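Local coordinates for fatty acid amide hydrolase (PDB 6KVR), which probably hydrolyses monocarboxylic acid amides to the free acid and ammonia, as an amidase signature family enzyme of Candida albicans, at residues I339-R348 with L363-K371; T494-F502 with I562-L570. All blocks are in the same frame, centred on the assembly; numbering follows the deposited sequence.

Contact 1 (I339-R348 with L363-K371); sequences IGDLTVAIIR and LNTVVEKLK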
ATOM      1  N   ILE A 339     -24.834 -21.101  -0.359  1.00 37.92           N
ATOM      2  CA  ILE A 339     -24.420 -21.166  -1.760  1.00 37.60           C
ATOM      3  C   ILE A 339     -25.392 -20.397  -2.641  1.00 40.59           C
ATOM      4  O   ILE A 339     -24.987 -19.729  -3.603  1.00 43.41           O
ATOM      5  CB  ILE A 339     -24.291 -22.629  -2.221  1.00 35.67           C
ATOM      6  CG1 ILE A 339     -23.234 -23.359  -1.399  1.00 40.45           C
ATOM      7  CG2 ILE A 339     -23.912 -22.670  -3.690  1.00 41.45           C
ATOM      8  CD1 ILE A 339     -21.813 -22.891  -1.674  1.00 39.43           C
ATOM      9  N   GLY A 340     -26.686 -20.463  -2.320  1.00 41.70           N
ATOM     10  CA  GLY A 340     -27.696 -19.764  -3.101  1.00 39.37           C
ATOM     11  C   GLY A 340     -27.623 -18.255  -3.017  1.00 40.93           C
ATOM     12  O   GLY A 340     -28.315 -17.575  -3.783  1.00 45.02           O
ATOM     13  N   ASP A 341     -26.800 -17.716  -2.120  1.00 45.40           N
ATOM     14  CA  ASP A 341     -26.593 -16.278  -2.021  1.00 42.96           C
ATOM     15  C   ASP A 341     -25.419 -15.770  -2.861  1.00 44.25           C
ATOM     16  O   ASP A 341     -25.239 -14.550  -2.951  1.00 39.11           O
ATOM     17  CB  ASP A 341     -26.372 -15.883  -0.555  1.00 47.72           C
ATOM     18  CG  ASP A 341     -27.638 -16.025   0.295  1.00 57.73           C
ATOM     19  OD1 ASP A 341     -27.524 -16.418   1.482  1.00 58.02           O
ATOM     20  OD2 ASP A 341     -28.747 -15.750  -0.222  1.00 61.31           O
ATOM     21  N   LEU A 342     -24.638 -16.660  -3.490  1.00 41.06           N
ATOM     22  CA  LEU A 342     -23.379 -16.295  -4.135  1.00 39.78           C
ATOM     23  C   LEU A 342     -23.549 -16.083  -5.635  1.00 40.81           C
ATOM     24  O   LEU A 342     -24.284 -16.818  -6.301  1.00 41.49           O
ATOM     25  CB  LEU A 342     -22.312 -17.374  -3.904  1.00 37.13           C
ATOM     26  CG  LEU A 342     -21.959 -17.768  -2.466  1.00 40.40           C
ATOM     27  CD1 LEU A 342     -21.338 -19.146  -2.410  1.00 37.71           C
ATOM     28  CD2 LEU A 342     -21.026 -16.762  -1.834  1.00 42.06           C
ATOM     29  N   THR A 343     -22.842 -15.087  -6.167  1.00 38.76           N
ATOM     30  CA  THR A 343     -22.664 -14.916  -7.606  1.00 38.61           C
ATOM     31  C   THR A 343     -21.200 -15.201  -7.936  1.00 39.00           C
ATOM     32  O   THR A 343     -20.300 -14.571  -7.372  1.00 39.69           O
ATOM     33  CB  THR A 343     -23.067 -13.512  -8.048  1.00 39.27           C
ATOM     34  OG1 THR A 343     -24.435 -13.278  -7.691  1.00 43.30           O
ATOM     35  CG2 THR A 343     -22.906 -13.346  -9.560  1.00 38.13           C
ATOM     36  N   VAL A 344     -20.956 -16.165  -8.819  1.00 36.61           N
ATOM     37  CA  VAL A 344     -19.603 -16.633  -9.104  1.00 33.47           C
ATOM     38  C   VAL A 344     -19.337 -16.506 -10.604  1.00 33.34           C
ATOM     39  O   VAL A 344     -20.052 -17.097 -11.417  1.00 34.38           O
ATOM     40  CB  VAL A 344     -19.387 -18.084  -8.635  1.00 32.33           C
ATOM     41  CG1 VAL A 344     -17.922 -18.463  -8.788  1.00 34.37           C
ATOM     42  CG2 VAL A 344     -19.815 -18.259  -7.191  1.00 30.32           C
ATOM     43  N   ALA A 345     -18.307 -15.743 -10.965  1.00 30.70           N
ATOM     44  CA  ALA A 345     -17.823 -15.698 -12.335  1.00 26.16           C
ATOM     45  C   ALA A 345     -16.792 -16.803 -12.551  1.00 31.15           C
ATOM     46  O   ALA A 345     -15.933 -17.047 -11.698  1.00 30.30           O
ATOM     47  CB  ALA A 345     -17.222 -14.326 -12.646  1.00 29.61           C
ATOM     48  N   ILE A 346     -16.894 -17.488 -13.688  1.00 30.58           N
ATOM     49  CA  ILE A 346     -16.094 -18.675 -13.966  1.00 27.55           C
ATOM     50  C   ILE A 346     -15.116 -18.352 -15.080  1.00 30.41           C
ATOM     51  O   ILE A 346     -15.513 -17.841 -16.133  1.00 31.89           O
ATOM     52  CB  ILE A 346     -16.970 -19.880 -14.356  1.00 33.61           C
ATOM     53  CG1 ILE A 346     -18.148 -20.022 -13.386  1.00 35.25           C
ATOM     54  CG2 ILE A 346     -16.133 -21.173 -14.380  1.00 28.98           C
ATOM     55  CD1 ILE A 346     -17.728 -20.345 -11.959  1.00 32.27           C
ATOM     56  N   ILE A 347     -13.843 -18.663 -14.856  1.00 27.89           N
ATOM     57  CA  ILE A 347     -12.835 -18.606 -15.907  1.00 30.08           C
ATOM     58  C   ILE A 347     -12.579 -20.042 -16.341  1.00 31.93           C
ATOM     59  O   ILE A 347     -11.982 -20.826 -15.594  1.00 32.37           O
ATOM     60  CB  ILE A 347     -11.552 -17.904 -15.433  1.00 27.46           C
ATOM     61  CG1 ILE A 347     -11.816 -16.408 -15.215  1.00 26.93           C
ATOM     62  CG2 ILE A 347     -10.408 -18.095 -16.436  1.00 27.42           C
ATOM     63  CD1 ILE A 347     -10.609 -15.634 -14.677  1.00 27.17           C
ATOM     64  N   ARG A 348     -13.058 -20.407 -17.535  1.00 29.15           N
ATOM     65  CA  ARG A 348     -12.770 -21.728 -18.092  1.00 31.92           C
ATOM     66  C   ARG A 348     -11.441 -21.782 -18.825  1.00 33.65           C
ATOM     67  O   ARG A 348     -10.893 -22.878 -19.009  1.00 31.10           O
ATOM     68  CB  ARG A 348     -13.869 -22.160 -19.073  1.00 33.87           C
ATOM     69  CG  ARG A 348     -15.274 -21.955 -18.579  1.00 35.71           C
ATOM     70  CD  ARG A 348     -15.791 -23.225 -17.995  1.00 40.35           C
ATOM     71  NE  ARG A 348     -17.196 -23.142 -17.616  1.00 41.46           N
ATOM     72  CZ  ARG A 348     -17.921 -24.203 -17.297  1.00 42.42           C
ATOM     73  NH1 ARG A 348     -17.409 -25.423 -17.341  1.00 35.28           N
ATOM     74  NH2 ARG A 348     -19.185 -24.036 -16.914  1.00 36.65           N
ATOM     75  N   LEU A 363     -13.227 -28.433 -12.986  1.00 32.31           N
ATOM     76  CA  LEU A 363     -13.897 -27.141 -13.038  1.00 30.67           C
ATOM     77  C   LEU A 363     -15.366 -27.310 -13.422  1.00 37.05           C
ATOM     78  O   LEU A 363     -16.267 -26.785 -12.752  1.00 33.90           O
ATOM     79  CB  LEU A 363     -13.165 -26.230 -14.022  1.00 32.53           C
ATOM     80  CG  LEU A 363     -13.676 -24.793 -14.098  1.00 37.99           C
ATOM     81  CD1 LEU A 363     -13.852 -24.212 -12.695  1.00 30.28           C
ATOM     82  CD2 LEU A 363     -12.718 -23.948 -14.935  1.00 31.41           C
ATOM     83  N   ASN A 364     -15.630 -28.081 -14.480  1.00 35.45           N
ATOM     84  CA  ASN A 364     -17.007 -28.288 -14.922  1.00 39.63           C
ATOM     85  C   ASN A 364     -17.856 -28.962 -13.845  1.00 36.17           C
ATOM     86  O   ASN A 364     -19.028 -28.607 -13.656  1.00 40.13           O
ATOM     87  CB  ASN A 364     -17.024 -29.117 -16.205  1.00 37.24           C
ATOM     88  CG  ASN A 364     -18.395 -29.194 -16.808  1.00 40.73           C
ATOM     89  OD1 ASN A 364     -18.957 -28.183 -17.219  1.00 44.87           O
ATOM     90  ND2 ASN A 364     -18.960 -30.391 -16.846  1.00 45.09           N
ATOM     91  N   THR A 365     -17.289 -29.935 -13.133  1.00 34.48           N
ATOM     92  CA  THR A 365     -18.053 -30.603 -12.080  1.00 36.66           C
ATOM     93  C   THR A 365     -18.382 -29.636 -10.947  1.00 40.28           C
ATOM     94  O   THR A 365     -19.485 -29.678 -10.386  1.00 38.48           O
ATOM     95  CB  THR A 365     -17.285 -31.824 -11.550  1.00 36.80           C
ATOM     96  OG1 THR A 365     -17.117 -32.787 -12.600  1.00 36.84           O
ATOM     97  CG2 THR A 365     -18.039 -32.495 -10.408  1.00 35.26           C
ATOM     98  N   VAL A 366     -17.447 -28.737 -10.609  1.00 35.13           N
ATOM     99  CA  VAL A 366     -17.688 -27.830  -9.487  1.00 34.48           C
ATOM    100  C   VAL A 366     -18.738 -26.789  -9.864  1.00 33.31           C
ATOM    101  O   VAL A 366     -19.624 -26.463  -9.065  1.00 33.33           O
ATOM    102  CB  VAL A 366     -16.361 -27.195  -9.020  1.00 32.83           C
ATOM    103  CG1 VAL A 366     -16.604 -25.991  -8.100  1.00 26.59           C
ATOM    104  CG2 VAL A 366     -15.507 -28.241  -8.306  1.00 28.25           C
ATOM    105  N   VAL A 367     -18.672 -26.272 -11.093  1.00 32.64           N
ATOM    106  CA  VAL A 367     -19.673 -25.312 -11.549  1.00 39.55           C
ATOM    107  C   VAL A 367     -21.070 -25.929 -11.498  1.00 43.38           C
ATOM    108  O   VAL A 367     -22.033 -25.284 -11.066  1.00 38.33           O
ATOM    109  CB  VAL A 367     -19.329 -24.806 -12.962  1.00 37.37           C
ATOM    110  CG1 VAL A 367     -20.515 -24.069 -13.564  1.00 39.74           C
ATOM    111  CG2 VAL A 367     -18.093 -23.889 -12.928  1.00 35.99           C
ATOM    112  N   GLU A 368     -21.201 -27.190 -11.917  1.00 39.49           N
ATOM    113  CA  GLU A 368     -22.531 -27.789 -11.947  1.00 45.14           C
ATOM    114  C   GLU A 368     -23.054 -28.024 -10.534  1.00 38.92           C
ATOM    115  O   GLU A 368     -24.238 -27.810 -10.254  1.00 41.78           O
ATOM    116  CB  GLU A 368     -22.503 -29.079 -12.769  1.00 39.05           C
ATOM    117  CG  GLU A 368     -22.357 -28.814 -14.279  1.00 44.72           C
ATOM    118  CD  GLU A 368     -23.558 -28.058 -14.879  1.00 58.27           C
ATOM    119  OE1 GLU A 368     -23.360 -27.012 -15.549  1.00 57.47           O
ATOM    120  OE2 GLU A 368     -24.709 -28.512 -14.683  1.00 62.63           O
ATOM    121  N   LYS A 369     -22.170 -28.408  -9.621  1.00 39.46           N
ATOM    122  CA  LYS A 369     -22.537 -28.527  -8.218  1.00 38.30           C
ATOM    123  C   LYS A 369     -22.987 -27.186  -7.627  1.00 44.24           C
ATOM    124  O   LYS A 369     -23.935 -27.131  -6.834  1.00 43.75           O
ATOM    125  CB  LYS A 369     -21.344 -29.088  -7.472  1.00 44.12           C
ATOM    126  CG  LYS A 369     -21.697 -29.806  -6.214  1.00 51.51           C
ATOM    127  CD  LYS A 369     -22.036 -31.283  -6.497  1.00 52.43           C
ATOM    128  CE  LYS A 369     -22.541 -32.005  -5.250  1.00 54.50           C
ATOM    129  NZ  LYS A 369     -23.728 -31.271  -4.672  1.00 52.97           N
ATOM    130  N   LEU A 370     -22.302 -26.095  -7.984  1.00 40.47           N
ATOM    131  CA  LEU A 370     -22.695 -24.772  -7.499  1.00 41.77           C
ATOM    132  C   LEU A 370     -24.038 -24.355  -8.080  1.00 41.31           C
ATOM    133  O   LEU A 370     -24.894 -23.808  -7.377  1.00 39.23           O
ATOM    134  CB  LEU A 370     -21.638 -23.728  -7.872  1.00 35.57           C
ATOM    135  CG  LEU A 370     -20.296 -23.730  -7.146  1.00 40.87           C
ATOM    136  CD1 LEU A 370     -19.393 -22.677  -7.783  1.00 32.67           C
ATOM    137  CD2 LEU A 370     -20.505 -23.473  -5.646  1.00 35.16           C
ATOM    138  N   LYS A 371     -24.205 -24.550  -9.388  1.00 43.24           N
ATOM    139  CA  LYS A 371     -25.475 -24.254 -10.031  1.00 43.15           C
ATOM    140  C   LYS A 371     -26.606 -25.028  -9.368  1.00 45.76           C
ATOM    141  O   LYS A 371     -27.672 -24.465  -9.080  1.00 45.16           O
ATOM    142  CB  LYS A 371     -25.366 -24.593 -11.512  1.00 42.40           C
ATOM    143  CG  LYS A 371     -25.941 -23.582 -12.442  1.00 45.58           C
ATOM    144  CD  LYS A 371     -25.712 -23.997 -13.880  1.00 48.53           C
ATOM    145  CE  LYS A 371     -24.242 -23.948 -14.210  1.00 52.65           C
ATOM    146  NZ  LYS A 371     -23.948 -24.259 -15.634  1.00 56.57           N
TER

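Contact 2 (T494-F502 with I562-L570); sequences TLSFQTGIF and IVDLLGVDL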
ATOM      1  N   THR A 494      -6.924 -14.661  -2.870  1.00 21.61           N
ATOM      2  CA  THR A 494      -7.263 -15.848  -3.643  1.00 21.61           C
ATOM      3  C   THR A 494      -7.039 -17.100  -2.809  1.00 24.07           C
ATOM      4  O   THR A 494      -5.924 -17.361  -2.336  1.00 26.31           O
ATOM      5  CB  THR A 494      -6.437 -15.906  -4.934  1.00 27.58           C
ATOM      6  OG1 THR A 494      -6.666 -14.716  -5.694  1.00 24.76           O
ATOM      7  CG2 THR A 494      -6.820 -17.141  -5.783  1.00 24.80           C
ATOM      8  N   LEU A 495      -8.095 -17.890  -2.661  1.00 25.68           N
ATOM      9  CA  LEU A 495      -8.023 -19.176  -1.982  1.00 19.95           C
ATOM     10  C   LEU A 495      -7.785 -20.273  -3.008  1.00 20.77           C
ATOM     11  O   LEU A 495      -8.516 -20.377  -3.999  1.00 25.12           O
ATOM     12  CB  LEU A 495      -9.315 -19.442  -1.207  1.00 20.90           C
ATOM     13  CG  LEU A 495      -9.595 -20.852  -0.672  1.00 28.74           C
ATOM     14  CD1 LEU A 495      -8.652 -21.191   0.461  1.00 27.09           C
ATOM     15  CD2 LEU A 495     -11.048 -20.966  -0.194  1.00 24.20           C
ATOM     16  N   SER A 496      -6.758 -21.081  -2.781  1.00 21.00           N
ATOM     17  CA  SER A 496      -6.564 -22.322  -3.524  1.00 24.53           C
ATOM     18  C   SER A 496      -7.138 -23.457  -2.679  1.00 24.60           C
ATOM     19  O   SER A 496      -6.709 -23.656  -1.536  1.00 24.57           O
ATOM     20  CB  SER A 496      -5.083 -22.548  -3.826  1.00 23.25           C
ATOM     21  OG  SER A 496      -4.885 -23.730  -4.585  1.00 28.31           O
ATOM     22  N   PHE A 497      -8.124 -24.177  -3.222  1.00 26.28           N
ATOM     23  CA  PHE A 497      -8.853 -25.187  -2.455  1.00 29.78           C
ATOM     24  C   PHE A 497      -8.986 -26.492  -3.237  1.00 27.19           C
ATOM     25  O   PHE A 497      -9.220 -26.475  -4.450  1.00 27.70           O
ATOM     26  CB  PHE A 497     -10.256 -24.666  -2.042  1.00 28.62           C
ATOM     27  CG  PHE A 497     -11.251 -24.573  -3.184  1.00 30.88           C
ATOM     28  CD1 PHE A 497     -11.340 -23.424  -3.965  1.00 27.62           C
ATOM     29  CD2 PHE A 497     -12.115 -25.628  -3.459  1.00 26.34           C
ATOM     30  CE1 PHE A 497     -12.260 -23.334  -5.005  1.00 29.31           C
ATOM     31  CE2 PHE A 497     -13.030 -25.556  -4.495  1.00 23.93           C
ATOM     32  CZ  PHE A 497     -13.110 -24.403  -5.268  1.00 28.46           C
ATOM     33  N   GLN A 498      -8.842 -27.623  -2.536  1.00 29.68           N
ATOM     34  CA  GLN A 498      -9.064 -28.933  -3.152  1.00 29.04           C
ATOM     35  C   GLN A 498     -10.534 -29.134  -3.512  1.00 27.64           C
ATOM     36  O   GLN A 498     -11.434 -28.793  -2.738  1.00 30.53           O
ATOM     37  CB  GLN A 498      -8.618 -30.056  -2.219  1.00 27.16           C
ATOM     38  CG  GLN A 498      -7.119 -30.198  -2.111  1.00 29.52           C
ATOM     39  CD  GLN A 498      -6.450 -30.292  -3.467  1.00 31.17           C
ATOM     40  OE1 GLN A 498      -6.885 -31.047  -4.340  1.00 31.39           O
ATOM     41  NE2 GLN A 498      -5.379 -29.522  -3.654  1.00 29.30           N
ATOM     42  N   THR A 499     -10.776 -29.694  -4.695  1.00 25.96           N
ATOM     43  CA  THR A 499     -12.130 -30.001  -5.137  1.00 29.14           C
ATOM     44  C   THR A 499     -12.616 -31.379  -4.692  1.00 32.46           C
ATOM     45  O   THR A 499     -13.821 -31.638  -4.766  1.00 33.72           O
ATOM     46  CB  THR A 499     -12.220 -29.925  -6.665  1.00 27.14           C
ATOM     47  OG1 THR A 499     -11.397 -30.947  -7.236  1.00 25.64           O
ATOM     48  CG2 THR A 499     -11.743 -28.583  -7.151  1.00 27.96           C
ATOM     49  N   GLY A 500     -11.727 -32.253  -4.217  1.00 30.35           N
ATOM     50  CA  GLY A 500     -12.062 -33.644  -3.977  1.00 29.62           C
ATOM     51  C   GLY A 500     -11.999 -34.515  -5.212  1.00 35.93           C
ATOM     52  O   GLY A 500     -12.301 -35.714  -5.130  1.00 35.42           O
ATOM     53  N   ILE A 501     -11.615 -33.947  -6.354  1.00 34.61           N
ATOM     54  CA  ILE A 501     -11.459 -34.676  -7.604  1.00 35.26           C
ATOM     55  C   ILE A 501      -9.984 -34.974  -7.825  1.00 36.35           C
ATOM     56  O   ILE A 501      -9.105 -34.179  -7.451  1.00 31.53           O
ATOM     57  CB  ILE A 501     -12.057 -33.876  -8.774  1.00 35.43           C
ATOM     58  CG1 ILE A 501     -13.572 -33.803  -8.588  1.00 32.52           C
ATOM     59  CG2 ILE A 501     -11.710 -34.536 -10.114  1.00 36.11           C
ATOM     60  CD1 ILE A 501     -14.230 -32.689  -9.328  1.00 35.58           C
ATOM     61  N   PHE A 502      -9.708 -36.144  -8.403  1.00 34.82           N
ATOM     62  CA  PHE A 502      -8.359 -36.572  -8.727  1.00 27.68           C
ATOM     63  C   PHE A 502      -8.322 -36.956 -10.190  1.00 30.88           C
ATOM     64  O   PHE A 502      -9.326 -37.408 -10.754  1.00 31.83           O
ATOM     65  CB  PHE A 502      -7.923 -37.740  -7.833  1.00 27.04           C
ATOM     66  CG  PHE A 502      -7.885 -37.384  -6.373  1.00 34.11           C
ATOM     67  CD1 PHE A 502      -9.069 -37.217  -5.651  1.00 35.82           C
ATOM     68  CD2 PHE A 502      -6.674 -37.164  -5.729  1.00 31.44           C
ATOM     69  CE1 PHE A 502      -9.047 -36.862  -4.301  1.00 35.89           C
ATOM     70  CE2 PHE A 502      -6.640 -36.820  -4.370  1.00 37.99           C
ATOM     71  CZ  PHE A 502      -7.834 -36.663  -3.660  1.00 37.14           C
ATOM     72  N   ILE A 562     -18.159 -23.835   0.128  1.00 36.54           N
ATOM     73  CA  ILE A 562     -17.954 -24.591  -1.108  1.00 35.17           C
ATOM     74  C   ILE A 562     -17.336 -25.951  -0.810  1.00 33.93           C
ATOM     75  O   ILE A 562     -17.725 -26.967  -1.398  1.00 33.24           O
ATOM     76  CB  ILE A 562     -17.093 -23.783  -2.099  1.00 35.53           C
ATOM     77  CG1 ILE A 562     -17.869 -22.578  -2.633  1.00 34.68           C
ATOM     78  CG2 ILE A 562     -16.631 -24.661  -3.247  1.00 35.19           C
ATOM     79  CD1 ILE A 562     -17.145 -21.810  -3.723  1.00 38.11           C
ATOM     80  N   VAL A 563     -16.357 -25.990   0.093  1.00 35.66           N
ATOM     81  CA  VAL A 563     -15.722 -27.251   0.460  1.00 36.55           C
ATOM     82  C   VAL A 563     -16.724 -28.170   1.147  1.00 41.41           C
ATOM     83  O   VAL A 563     -16.653 -29.403   1.013  1.00 41.96           O
ATOM     84  CB  VAL A 563     -14.494 -26.968   1.347  1.00 38.16           C
ATOM     85  CG1 VAL A 563     -14.073 -28.200   2.121  1.00 40.46           C
ATOM     86  CG2 VAL A 563     -13.328 -26.427   0.505  1.00 42.93           C
ATOM     87  N   ASP A 564     -17.681 -27.594   1.878  1.00 39.14           N
ATOM     88  CA  ASP A 564     -18.718 -28.413   2.495  1.00 43.48           C
ATOM     89  C   ASP A 564     -19.723 -28.892   1.455  1.00 37.51           C
ATOM     90  O   ASP A 564     -20.109 -30.064   1.457  1.00 43.75           O
ATOM     91  CB  ASP A 564     -19.401 -27.635   3.618  1.00 42.44           C
ATOM     92  CG  ASP A 564     -18.524 -27.524   4.864  1.00 53.52           C
ATOM     93  OD1 ASP A 564     -17.399 -28.082   4.853  1.00 53.55           O
ATOM     94  OD2 ASP A 564     -18.945 -26.867   5.845  1.00 60.53           O
ATOM     95  N   LEU A 565     -20.126 -28.014   0.534  1.00 36.73           N
ATOM     96  CA  LEU A 565     -20.958 -28.445  -0.585  1.00 35.09           C
ATOM     97  C   LEU A 565     -20.328 -29.614  -1.338  1.00 40.66           C
ATOM     98  O   LEU A 565     -21.033 -30.536  -1.771  1.00 40.34           O
ATOM     99  CB  LEU A 565     -21.194 -27.281  -1.536  1.00 35.09           C
ATOM    100  CG  LEU A 565     -21.820 -27.711  -2.866  1.00 42.95           C
ATOM    101  CD1 LEU A 565     -23.335 -27.960  -2.713  1.00 41.75           C
ATOM    102  CD2 LEU A 565     -21.508 -26.726  -3.985  1.00 37.51           C
ATOM    103  N   LEU A 566     -19.000 -29.604  -1.495  1.00 34.36           N
ATOM    104  CA  LEU A 566     -18.312 -30.619  -2.283  1.00 34.18           C
ATOM    105  C   LEU A 566     -17.938 -31.859  -1.486  1.00 35.89           C
ATOM    106  O   LEU A 566     -17.410 -32.809  -2.067  1.00 39.98           O
ATOM    107  CB  LEU A 566     -17.042 -30.035  -2.913  1.00 33.29           C
ATOM    108  CG  LEU A 566     -17.237 -29.003  -4.023  1.00 33.25           C
ATOM    109  CD1 LEU A 566     -15.919 -28.315  -4.389  1.00 32.60           C
ATOM    110  CD2 LEU A 566     -17.852 -29.658  -5.238  1.00 32.20           C
ATOM    111  N   GLY A 567     -18.158 -31.867  -0.178  1.00 38.82           N
ATOM    112  CA  GLY A 567     -17.791 -33.014   0.625  1.00 34.06           C
ATOM    113  C   GLY A 567     -16.301 -33.226   0.791  1.00 39.80           C
ATOM    114  O   GLY A 567     -15.868 -34.363   1.011  1.00 38.36           O
ATOM    115  N   VAL A 568     -15.502 -32.165   0.718  1.00 33.87           N
ATOM    116  CA  VAL A 568     -14.053 -32.314   0.797  1.00 36.26           C
ATOM    117  C   VAL A 568     -13.636 -32.459   2.259  1.00 34.53           C
ATOM    118  O   VAL A 568     -13.845 -31.549   3.069  1.00 40.00           O
ATOM    119  CB  VAL A 568     -13.340 -31.130   0.127  1.00 40.74           C
ATOM    120  CG1 VAL A 568     -11.835 -31.229   0.346  1.00 33.84           C
ATOM    121  CG2 VAL A 568     -13.679 -31.086  -1.370  1.00 33.25           C
ATOM    122  N   ASP A 569     -13.051 -33.607   2.600  1.00 34.48           N
ATOM    123  CA  ASP A 569     -12.514 -33.860   3.939  1.00 40.40           C
ATOM    124  C   ASP A 569     -11.112 -34.434   3.751  1.00 35.16           C
ATOM    125  O   ASP A 569     -10.959 -35.628   3.486  1.00 35.81           O
ATOM    126  CB  ASP A 569     -13.419 -34.809   4.746  1.00 41.44           C
ATOM    127  CG  ASP A 569     -13.153 -34.750   6.274  1.00 48.24           C
ATOM    128  OD1 ASP A 569     -11.980 -34.576   6.696  1.00 43.85           O
ATOM    129  OD2 ASP A 569     -14.131 -34.859   7.057  1.00 42.51           O
ATOM    130  N   LEU A 570     -10.093 -33.581   3.884  1.00 34.25           N
ATOM    131  CA  LEU A 570      -8.706 -33.973   3.658  1.00 35.90           C
ATOM    132  C   LEU A 570      -8.133 -34.782   4.802  1.00 29.73           C
ATOM    133  O   LEU A 570      -7.066 -35.385   4.638  1.00 28.88           O
ATOM    134  CB  LEU A 570      -7.825 -32.739   3.420  1.00 30.13           C
ATOM    135  CG  LEU A 570      -8.279 -31.841   2.264  1.00 29.62           C
ATOM    136  CD1 LEU A 570      -7.216 -30.818   1.924  1.00 35.38           C
ATOM    137  CD2 LEU A 570      -8.589 -32.711   1.069  1.00 34.71           C
TER
HETATM  138  O   HOH W   1     -16.108 -33.515  -4.746  1.00 39.55           O

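Contact 1 (I339-R348 with L363-K371)
Ile346 and Val367 meet tip to tip between the first strand and the helix of a beta-alpha-beta unit, formed by strand 343-346, helix 357-372 and strand 376-379. The strand and helix axes run nearly antiparallel, at 158° and 10.8 Å apart. Val367 CG2 is the hub: it lies 3.7 Å from Ile346 CG2 and also touches CG1 and CD1 of that residue. Leu363 slides past Ile346 in the opposite direction. Its CG is anti to the backbone N (chi1 -175°), and its CD2 reaches the backbone of Ile347 and Arg348. At the other end Leu370 crosses Ile339 at about a right angle, with CD2 4.0 Å from Ile339 CG2. The polar part sits at the Arg348 end. The Arg348 chain bends at chi2 and brings the guanidinium over the helix, with Val367 CG2 over one of its faces. Arg348 NH2 forms a salt bridge with Glu379 of the neighbouring strand 376-379, so Glu379 holds the guanidinium through one nitrogen and Asn364 through another. Arg348 NH1 donates to Asn364 OD1 at 3.2 Å, with an N-H...O angle of 160°, on a lone pair in the carbonyl plane.

Contact 2 (T494-F502 with I562-L570)
Phe497 points from strand 494-499 toward the end of helix 552-565, where it meets Ile562 and Val563 of the helix and Leu566 at its end. From CB, the first torsion (chi1 72°) sets CG between the backbone N and the carbonyl carbon. The ring then extends toward the helix. On the helix-facing side, CD2 lies 4.2 Å from Val563 CG2. Next along the ring, CE2 is 3.9 Å from Ile562 CG2 and also touches Leu566 CD1, which lies at the ring edge, near its plane. CZ, at the tip, meets Ile562 CG2 again. Ile562 and Leu566 both cross the phenylalanine at about a right angle.

Past the helix, Gly567 has positive phi and completes a Schellman motif, with Gly567 N hydrogen-bonded to Asp564 O and Val568 N to Val563 O. This turn carries the chain across the C-terminal end of the strand. Val568 CG2 then packs on backbone, 3.4 Å from Thr499 O and 3.6 Å from Gly500 N. Further on, Leu570 CD1 touches Gln498 CG. No direct hydrogen bond joins the two segments. Instead one water donates to Thr499 O at 3.0 Å and to Leu566 O at 3.1 Å. Thr499 OG1 accepts from Ile501 N in an ST turn at the corner of the chain, and is also hydrogen-bonded to Val541 O.

Strand 494-499 lies between strands 268-271 and 540-546 of the large mixed sheet. His268 touches both Phe497 and Val563, while helix 357-372 lies beside helix 552-565.

In the fold
Both contacts pack a helix on the same mixed sheet, and their centres lie about 13 Å apart. Contact 1 is largely buried and nearer the sheet edge, about 24 Å from the chain centre. Contact 2 is only partly buried, at about 16 Å. Contact 1 joins segments close in sequence, 15 residues apart at their nearest ends, and adds a charged arginine grip at one end. Contact 2 joins segments some 60 residues apart through an aromatic ring, backbone packing and a water. The two helices pack together, with Leu370 CD2 3.8 Å from Leu565 CD2. Val366 CG2 also lies 3.9 Å from Leu566 CD1, and Thr365 of contact 1 touches Ile501 of contact 2.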